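Local atomic coordinates of sialidase B (Streptococcus pneumoniae serotype 4, PDB entry 4XJW), a protein that cleaves terminal sialic acid from oligosaccharides, glycoproteins and glycolipids, acting as an intramolecular trans-sialidase of glycosyl hydrolase family 33. Residues A[237-242]-A[303-308]; A[279-284]-A[384-389]. The protein carries 1 engineered substitution. All blocks are in the same frame, centred on the assembly; numbering follows the deposited sequence.

Interaction 1 (A[237-242]-A[303-308]); sequences INIATS and LLADVM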
loop_
_atom_site.group_PDB
_atom_site.type_symbol
_atom_site.label_atom_id
_atom_site.label_comp_id
_atom_site.label_asym_id
_atom_site.label_seq_id
_atom_site.Cartn_x
_atom_site.Cartn_y
_atom_site.Cartn_z
ATOM N N ILE A 237 6.344 4.694 -10.179
ATOM C CA ILE A 237 5.832 3.494 -9.537
ATOM C C ILE A 237 6.112 2.302 -10.439
ATOM O O ILE A 237 5.915 2.396 -11.652
ATOM C CB ILE A 237 4.303 3.579 -9.320
ATOM C CG1 ILE A 237 3.921 4.844 -8.549
ATOM C CG2 ILE A 237 3.791 2.298 -8.641
ATOM C CD1 ILE A 237 2.419 5.154 -8.581
ATOM N N ASN A 238 6.582 1.196 -9.848
ATOM C CA ASN A 238 6.752 -0.075 -10.558
ATOM C C ASN A 238 5.801 -1.104 -9.945
ATOM O O ASN A 238 5.338 -0.916 -8.830
ATOM C CB ASN A 238 8.195 -0.592 -10.406
ATOM C CG ASN A 238 9.226 0.224 -11.188
ATOM O OD1 ASN A 238 8.935 0.789 -12.236
ATOM N ND2 ASN A 238 10.456 0.257 -10.676
ATOM N N ILE A 239 5.538 -2.202 -10.651
ATOM C CA ILE A 239 4.795 -3.327 -10.065
ATOM C C ILE A 239 5.785 -4.400 -9.635
ATOM O O ILE A 239 6.595 -4.858 -10.441
ATOM C CB ILE A 239 3.791 -3.939 -11.055
ATOM C CG1 ILE A 239 2.849 -2.871 -11.635
ATOM C CG2 ILE A 239 3.000 -5.053 -10.377
ATOM C CD1 ILE A 239 2.081 -2.057 -10.581
ATOM N N ALA A 240 5.730 -4.789 -8.361
ATOM C CA ALA A 240 6.642 -5.802 -7.823
ATOM C C ALA A 240 5.848 -7.023 -7.383
ATOM O O ALA A 240 4.648 -6.928 -7.102
ATOM C CB ALA A 240 7.459 -5.240 -6.652
ATOM N N THR A 241 6.522 -8.169 -7.331
ATOM C CA THR A 241 5.886 -9.419 -6.904
ATOM C C THR A 241 6.778 -10.210 -5.958
ATOM O O THR A 241 8.004 -10.073 -5.985
ATOM C CB THR A 241 5.472 -10.344 -8.094
ATOM O OG1 THR A 241 6.623 -10.722 -8.848
ATOM C CG2 THR A 241 4.522 -9.654 -9.055
ATOM N N SER A 242 6.128 -11.034 -5.140
ATOM C CA SER A 242 6.789 -11.978 -4.237
ATOM C C SER A 242 5.874 -13.193 -4.057
ATOM O O SER A 242 4.661 -13.077 -4.183
ATOM C CB SER A 242 7.063 -11.291 -2.891
ATOM O OG SER A 242 7.562 -12.207 -1.918
ATOM N N LEU A 303 -0.661 -11.129 -15.196
ATOM C CA LEU A 303 -0.776 -9.922 -14.381
ATOM C C LEU A 303 -1.090 -8.723 -15.260
ATOM O O LEU A 303 -0.435 -8.500 -16.282
ATOM C CB LEU A 303 0.513 -9.706 -13.559
ATOM C CG LEU A 303 0.619 -8.489 -12.621
ATOM C CD1 LEU A 303 1.565 -8.780 -11.465
ATOM C CD2 LEU A 303 1.124 -7.256 -13.356
ATOM N N LEU A 304 -2.107 -7.967 -14.868
ATOM C CA LEU A 304 -2.441 -6.732 -15.566
ATOM C C LEU A 304 -2.133 -5.528 -14.667
ATOM O O LEU A 304 -2.128 -5.646 -13.443
ATOM C CB LEU A 304 -3.916 -6.722 -15.999
ATOM C CG LEU A 304 -4.268 -7.338 -17.355
ATOM C CD1 LEU A 304 -3.848 -8.792 -17.446
ATOM C CD2 LEU A 304 -5.761 -7.193 -17.618
ATOM N N ALA A 305 -1.866 -4.375 -15.276
ATOM C CA ALA A 305 -1.721 -3.111 -14.540
ATOM C C ALA A 305 -2.048 -1.931 -15.442
ATOM O O ALA A 305 -1.976 -2.046 -16.659
ATOM C CB ALA A 305 -0.302 -2.963 -13.964
ATOM N N ASP A 306 -2.396 -0.794 -14.854
ATOM C CA ASP A 306 -2.505 0.417 -15.663
ATOM C C ASP A 306 -1.103 0.887 -16.022
ATOM O O ASP A 306 -0.176 0.739 -15.219
ATOM C CB ASP A 306 -3.171 1.566 -14.907
ATOM C CG ASP A 306 -4.559 1.235 -14.374
ATOM O OD1 ASP A 306 -5.269 0.392 -14.952
ATOM O OD2 ASP A 306 -4.939 1.871 -13.361
ATOM N N VAL A 307 -0.957 1.480 -17.208
ATOM C CA VAL A 307 0.315 2.098 -17.598
ATOM C C VAL A 307 0.102 3.578 -17.833
ATOM O O VAL A 307 -0.829 3.970 -18.541
ATOM C CB VAL A 307 0.880 1.486 -18.884
ATOM C CG1 VAL A 307 2.316 1.969 -19.103
ATOM C CG2 VAL A 307 0.838 -0.012 -18.799
ATOM N N MET A 308 0.977 4.386 -17.244
ATOM C CA MET A 308 0.944 5.843 -17.379
ATOM C C MET A 308 2.198 6.362 -18.067
ATOM O O MET A 308 3.316 6.112 -17.613
ATOM C CB MET A 308 0.847 6.486 -16.002
ATOM C CG MET A 308 -0.387 6.099 -15.215
ATOM S SD MET A 308 -1.886 6.811 -15.923
ATOM C CE MET A 308 -3.125 6.095 -14.842
#

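Interaction 2 (A[279-284]-A[384-389]); sequences SQISGS and YSVDFD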
loop_
_atom_site.group_PDB
_atom_site.type_symbol
_atom_site.label_atom_id
_atom_site.label_comp_id
_atom_site.label_asym_id
_atom_site.label_seq_id
_atom_site.Cartn_x
_atom_site.Cartn_y
_atom_site.Cartn_z
ATOM N N SER A 279 4.562 17.343 -2.842
ATOM C CA SER A 279 5.600 17.175 -3.850
ATOM C C SER A 279 5.389 15.845 -4.549
ATOM O O SER A 279 5.133 14.815 -3.898
ATOM C CB SER A 279 6.999 17.212 -3.239
ATOM O OG SER A 279 7.260 18.486 -2.666
ATOM N N GLN A 280 5.488 15.866 -5.869
ATOM C CA GLN A 280 5.118 14.713 -6.668
ATOM C C GLN A 280 6.038 14.607 -7.873
ATOM O O GLN A 280 6.219 15.582 -8.591
ATOM C CB GLN A 280 3.667 14.890 -7.112
ATOM C CG GLN A 280 3.081 13.740 -7.877
ATOM C CD GLN A 280 1.593 13.917 -8.122
ATOM O OE1 GLN A 280 1.098 15.043 -8.193
ATOM N NE2 GLN A 280 0.868 12.803 -8.229
ATOM N N ILE A 281 6.635 13.435 -8.082
ATOM C CA ILE A 281 7.502 13.216 -9.228
ATOM C C ILE A 281 6.661 13.399 -10.483
ATOM O O ILE A 281 5.654 12.723 -10.669
ATOM C CB ILE A 281 8.126 11.809 -9.229
ATOM C CG1 ILE A 281 8.960 11.579 -7.965
ATOM C CG2 ILE A 281 8.975 11.620 -10.501
ATOM C CD1 ILE A 281 9.672 10.209 -7.904
ATOM N N SER A 282 7.064 14.333 -11.333
ATOM C CA SER A 282 6.177 14.797 -12.390
ATOM C C SER A 282 6.631 14.516 -13.816
ATOM O O SER A 282 5.901 14.822 -14.758
ATOM C CB SER A 282 5.889 16.289 -12.215
ATOM O OG SER A 282 5.214 16.536 -10.999
ATOM N N GLY A 283 7.812 13.925 -13.981
ATOM C CA GLY A 283 8.314 13.611 -15.308
ATOM C C GLY A 283 8.536 12.132 -15.592
ATOM O O GLY A 283 9.111 11.783 -16.624
ATOM N N SER A 284 8.064 11.269 -14.692
ATOM C CA SER A 284 8.284 9.823 -14.793
ATOM C C SER A 284 7.088 9.069 -15.332
ATOM O O SER A 284 5.937 9.409 -15.047
ATOM C CB SER A 284 8.636 9.248 -13.423
ATOM O OG SER A 284 8.856 7.844 -13.498
ATOM N N TYR A 384 16.769 10.195 -15.141
ATOM C CA TYR A 384 16.597 11.221 -14.118
ATOM C C TYR A 384 16.722 10.636 -12.718
ATOM O O TYR A 384 16.427 9.460 -12.498
ATOM C CB TYR A 384 15.213 11.854 -14.214
ATOM C CG TYR A 384 14.959 12.687 -15.450
ATOM C CD1 TYR A 384 14.498 12.100 -16.623
ATOM C CD2 TYR A 384 15.140 14.067 -15.432
ATOM C CE1 TYR A 384 14.242 12.862 -17.753
ATOM C CE2 TYR A 384 14.887 14.831 -16.554
ATOM C CZ TYR A 384 14.438 14.227 -17.709
ATOM O OH TYR A 384 14.185 14.990 -18.831
ATOM N N SER A 385 17.133 11.482 -11.779
ATOM C CA SER A 385 17.096 11.171 -10.356
ATOM C C SER A 385 16.370 12.320 -9.665
ATOM O O SER A 385 16.259 13.407 -10.226
ATOM C CB SER A 385 18.507 11.047 -9.795
ATOM O OG SER A 385 19.118 9.822 -10.162
ATOM N N VAL A 386 15.881 12.091 -8.451
ATOM C CA VAL A 386 15.201 13.144 -7.701
ATOM C C VAL A 386 15.902 13.459 -6.382
ATOM O O VAL A 386 16.543 12.601 -5.791
ATOM C CB VAL A 386 13.715 12.809 -7.448
ATOM C CG1 VAL A 386 13.022 12.491 -8.745
ATOM C CG2 VAL A 386 13.574 11.662 -6.460
ATOM N N ASP A 387 15.774 14.697 -5.917
ATOM C CA ASP A 387 16.320 15.066 -4.612
ATOM C C ASP A 387 15.600 16.287 -4.048
ATOM O O ASP A 387 14.908 17.012 -4.772
ATOM C CB ASP A 387 17.821 15.356 -4.703
ATOM C CG ASP A 387 18.117 16.684 -5.375
ATOM O OD1 ASP A 387 18.130 17.719 -4.670
ATOM O OD2 ASP A 387 18.328 16.692 -6.605
ATOM N N PHE A 388 15.775 16.504 -2.748
ATOM C CA PHE A 388 15.213 17.658 -2.062
ATOM C C PHE A 388 16.340 18.503 -1.475
ATOM O O PHE A 388 16.118 19.270 -0.542
ATOM C CB PHE A 388 14.285 17.211 -0.930
ATOM C CG PHE A 388 12.959 16.672 -1.399
ATOM C CD1 PHE A 388 11.883 17.520 -1.594
ATOM C CD2 PHE A 388 12.794 15.315 -1.641
ATOM C CE1 PHE A 388 10.653 17.029 -2.020
ATOM C CE2 PHE A 388 11.576 14.819 -2.066
ATOM C CZ PHE A 388 10.505 15.675 -2.264
ATOM N N ASP A 389 17.547 18.351 -2.018
ATOM C CA ASP A 389 18.719 19.058 -1.485
ATOM C C ASP A 389 18.591 20.586 -1.506
ATOM O O ASP A 389 19.216 21.275 -0.695
ATOM C CB ASP A 389 19.988 18.632 -2.224
ATOM C CG ASP A 389 20.319 17.167 -2.022
ATOM O OD1 ASP A 389 19.628 16.507 -1.216
ATOM O OD2 ASP A 389 21.278 16.680 -2.661
#

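Interaction 1 (A[237-242]-A[303-308])
Ile239 straddles two residues of a strand in the next blade, Leu303 and Ala305, and this divided contact illustrates how adjacent blades of the sialidase beta-propeller pack face to face. Strand 237-244 belongs to a four-stranded antiparallel blade, whereas strand 301-308 belongs to the following sheet. The two segments run nearly antiparallel at 170°, but their axes lie 9.2 Å apart, so side chains rather than backbone bonds join them. With chi1 at -54°, Ile239 carries CG2 opposite its own N and sets CG1 beside that N, which sends the two branches to different neighbours. Its CG1 rests against the CB of Ala305 at 3.9 Å, while its CG2 lies across the fork of Leu303, 4.1 Å from CD1 and only slightly farther from CD2. Leu303 is met a second time, tip to tip, by Thr241, whose CG2 approaches Leu303 CD1 to 3.9 Å. The threonine thereby divides its labour: the methyl faces the leucine, and OG1, placed between N and the carbonyl carbon, is hydrogen-bonded to the indole NE1 of Trp433, in the second BNR repeat. All four touching residues are buried. The chemistry implies an interface held by the fit of aliphatic branches, in which the one hydroxyl of these four side chains has its polar partner outside the two strands.

Interaction 2 (A[279-284]-A[384-389])
This is a small, mainly apolar contact between a loop and a strand end, in which Ser279 and Ile281 meet Phe388 and Val386 where an inserted beta-sheet lies against the six-bladed propeller of the sialidase. Segment 279-284 is part of the long irregular connection from strand 255-256 of one blade to strand 286-294 of the next. Segment 384-389 ends strand 377-387 of the antiparallel sheet that is built within residues 324-414, between two strands of a blade. No hydrogen bond joins the segments directly. At the more buried end, Ile281 is extended (chi2 -178°), which carries CD1 forward to Val386 CG1 at 4.1 Å; the two side chains cross at about a right angle. Glu395, on the adjacent strand 394-398, touches both of them and also accepts a hydrogen bond from the backbone N of Ser282. At the other end, Ser279 approaches the Phe388 ring at its edge: CB lies in the ring plane, 3.9 Å from CE1, and OG stands 3.7 Å from the same carbon. The polar partner of that hydroxyl is Leu276 O, and no hydrogen bond to the ring is involved. Trp270 meets Phe388 edge-to-face and hydrogen-bonds to Ser279 O, so it touches both sides of the contact. Local bonds shape each segment as well. Ser282 OG donates to Gln280 O, coming from above the carbonyl plane. Where the strand ends, an Asx turn forms: Asp389 N donates to the anti lone pair of Asp387 OD1 at 2.8 Å, and the same oxygen is salt-bridged to Arg394 NH2.

From the N terminus the four segments come in the order 237-242, 279-284, 303-308 and 384-389, so the two contacts cross along the chain. Interaction 1 closes a loop of 60 intervening residues that leaves one propeller blade and returns as the second strand of the next; segment 279-284 lies on this excursion. Interaction 2 then closes a span of 99 residues, which passes through strand 301-308 before entering the inserted sheet. The first contact therefore joins neighbouring blades within the propeller, and the second joins the connection between those blades to the insertion. Their centres are about 20 Å apart and their nearest atoms about 5 Å, without touching.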